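Local coordinates for protein Thf1 (Thermosynechococcus elongatus, PDB 5MJR) that may take part in photosynthetic membrane biogenesis and associates with the FtsH protease complex involved in photosystem II repair, at residues E48-E53 with Y148-A153. Sequence-based numbering, arbitrary orientation.
Sequences EELLVE and YSRLHA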
loop_
_atom_site.group_PDB
_atom_site.type_symbol
_atom_site.label_atom_id
_atom_site.label_comp_id
_atom_site.label_asym_id
_atom_site.label_seq_id
_atom_site.Cartn_x
_atom_site.Cartn_y
_atom_site.Cartn_z
ATOM N N GLU A 48 5.756 11.472 8.241
ATOM C CA GLU A 48 5.135 11.390 9.557
ATOM C C GLU A 48 3.635 10.984 9.445
ATOM O O GLU A 48 3.149 10.261 10.327
ATOM C CB GLU A 48 5.347 12.680 10.363
ATOM C CG GLU A 48 6.819 12.902 10.762
ATOM C CD GLU A 48 7.047 14.045 11.752
ATOM O OE1 GLU A 48 6.047 14.635 12.236
ATOM O OE2 GLU A 48 8.282 14.342 11.928
ATOM N N GLU A 49 2.921 11.482 8.404
ATOM C CA GLU A 49 1.536 11.067 8.230
ATOM C C GLU A 49 1.506 9.515 8.019
ATOM O O GLU A 49 0.624 8.860 8.601
ATOM C CB GLU A 49 0.893 11.785 7.047
ATOM C CG GLU A 49 0.400 13.192 7.304
ATOM C CD GLU A 49 -0.434 13.799 6.161
ATOM O OE1 GLU A 49 -0.955 13.030 5.319
ATOM O OE2 GLU A 49 -0.533 15.061 6.178
ATOM N N LEU A 50 2.383 8.976 7.247
ATOM C CA LEU A 50 2.434 7.522 6.989
ATOM C C LEU A 50 2.769 6.779 8.300
ATOM O O LEU A 50 2.205 5.725 8.596
ATOM C CB LEU A 50 3.361 7.192 5.833
ATOM C CG LEU A 50 3.347 5.750 5.361
ATOM C CD1 LEU A 50 1.954 5.239 4.941
ATOM C CD2 LEU A 50 4.369 5.577 4.288
ATOM N N LEU A 51 3.768 7.334 9.043
ATOM C CA LEU A 51 4.149 6.670 10.316
ATOM C C LEU A 51 2.926 6.592 11.240
ATOM O O LEU A 51 2.720 5.557 11.903
ATOM C CB LEU A 51 5.293 7.483 11.023
ATOM C CG LEU A 51 6.672 7.316 10.429
ATOM C CD1 LEU A 51 7.589 8.349 11.100
ATOM C CD2 LEU A 51 7.281 5.927 10.720
ATOM N N VAL A 52 2.170 7.669 11.360
ATOM C CA VAL A 52 0.991 7.675 12.193
ATOM C C VAL A 52 -0.069 6.658 11.701
ATOM O O VAL A 52 -0.642 5.906 12.484
ATOM C CB VAL A 52 0.380 9.091 12.314
ATOM C CG1 VAL A 52 -0.973 9.095 12.985
ATOM C CG2 VAL A 52 1.396 10.032 13.056
ATOM N N GLU A 53 -0.311 6.718 10.379
ATOM C CA GLU A 53 -1.337 5.839 9.785
ATOM C C GLU A 53 -1.026 4.383 10.052
ATOM O O GLU A 53 -1.946 3.638 10.479
ATOM C CB GLU A 53 -1.387 6.155 8.257
ATOM C CG GLU A 53 -2.439 5.366 7.536
ATOM C CD GLU A 53 -2.508 5.683 6.067
ATOM O OE1 GLU A 53 -1.494 6.209 5.503
ATOM O OE2 GLU A 53 -3.555 5.389 5.431
ATOM N N TYR A 148 -10.090 -2.463 7.404
ATOM C CA TYR A 148 -9.757 -1.902 6.122
ATOM C C TYR A 148 -9.060 -0.536 6.250
ATOM O O TYR A 148 -9.499 0.302 7.054
ATOM C CB TYR A 148 -11.039 -1.731 5.298
ATOM C CG TYR A 148 -10.880 -0.900 4.028
ATOM C CD1 TYR A 148 -10.413 -1.434 2.869
ATOM C CD2 TYR A 148 -11.150 0.466 4.042
ATOM C CE1 TYR A 148 -10.194 -0.671 1.764
ATOM C CE2 TYR A 148 -10.940 1.280 2.930
ATOM C CZ TYR A 148 -10.486 0.711 1.781
ATOM O OH TYR A 148 -10.288 1.453 0.670
ATOM N N SER A 149 -8.034 -0.362 5.433
ATOM C CA SER A 149 -7.287 0.902 5.273
ATOM C C SER A 149 -7.359 1.332 3.825
ATOM O O SER A 149 -7.303 0.488 2.899
ATOM C CB SER A 149 -5.818 0.615 5.676
ATOM O OG SER A 149 -4.953 1.739 5.388
ATOM N N ARG A 150 -7.248 2.639 3.596
ATOM C CA ARG A 150 -7.000 3.116 2.223
ATOM C C ARG A 150 -5.779 2.516 1.620
ATOM O O ARG A 150 -5.644 2.420 0.413
ATOM C CB ARG A 150 -6.940 4.666 2.233
ATOM C CG ARG A 150 -5.775 5.220 2.931
ATOM C CD ARG A 150 -4.662 5.596 1.953
ATOM N NE ARG A 150 -3.456 5.992 2.649
ATOM C CZ ARG A 150 -2.396 6.550 2.066
ATOM N NH1 ARG A 150 -2.377 6.771 0.734
ATOM N NH2 ARG A 150 -1.313 6.745 2.799
ATOM N N LEU A 151 -4.794 2.118 2.471
ATOM C CA LEU A 151 -3.631 1.403 1.929
ATOM C C LEU A 151 -3.970 0.106 1.222
ATOM O O LEU A 151 -3.251 -0.261 0.292
ATOM C CB LEU A 151 -2.552 1.241 3.022
ATOM C CG LEU A 151 -1.883 2.499 3.561
ATOM C CD1 LEU A 151 -1.224 2.246 4.881
ATOM C CD2 LEU A 151 -0.950 3.009 2.518
ATOM N N HIS A 152 -5.031 -0.560 1.663
ATOM C CA HIS A 152 -5.411 -1.764 0.934
ATOM C C HIS A 152 -6.012 -1.416 -0.440
ATOM O O HIS A 152 -5.784 -2.159 -1.395
ATOM C CB HIS A 152 -6.510 -2.449 1.731
ATOM C CG HIS A 152 -6.042 -3.012 3.025
ATOM N ND1 HIS A 152 -6.600 -2.593 4.205
ATOM C CD2 HIS A 152 -5.121 -3.971 3.293
ATOM C CE1 HIS A 152 -5.998 -3.328 5.163
ATOM N NE2 HIS A 152 -5.074 -4.154 4.643
ATOM N N ALA A 153 -6.661 -0.257 -0.578
ATOM C CA ALA A 153 -7.095 0.258 -1.884
ATOM C C ALA A 153 -5.930 0.550 -2.822
ATOM O O ALA A 153 -5.907 0.196 -3.953
ATOM C CB ALA A 153 -8.007 1.466 -1.787
HETATM O O HOH W 1 -5.276 3.890 6.879
#
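E53 on helix 41-58 and R150, just after the N-cap residue S149, form a side-on, two-bond salt bridge. R150 NH2 donates to E53 OE1 at 2.8 Å, and R150 NE donates to E53 OE2, also at 2.8 Å. Both oxygens use their syn lone pairs, and both bonds are nearly straight (170° and 172°). Carboxylate and guanidinium lie almost in one plane. The E53 chain reaches across extended, with CG anti to the backbone N (chi1 -178°). A lysine in place of R150 would probably lose the paired grip, leaving one E53 oxygen without its charged mate and the carboxylate freer to turn.

A water makes a second link, from helix 41-58 to S149. It donates to E53 OE2 at 2.7 Å and hydrogen-bonds to S149 OG. S149 OG accepts a bond from L151 N (2.9 Å).

L151 packs against the ion pair. Its CD2 lies over one face of the R150 guanidinium, offset toward the rim, and L151 CG is 3.8 Å from E53 OE2. F80 and F69 of helix 67-80 pack on L50 and L151 respectively.

S149 forms a capping box with H152, whose ND1 accepts from S149 N. This is a capped helix start tied to a neighbouring helix by a bidentate salt bridge within the all-helical Thf1 fold.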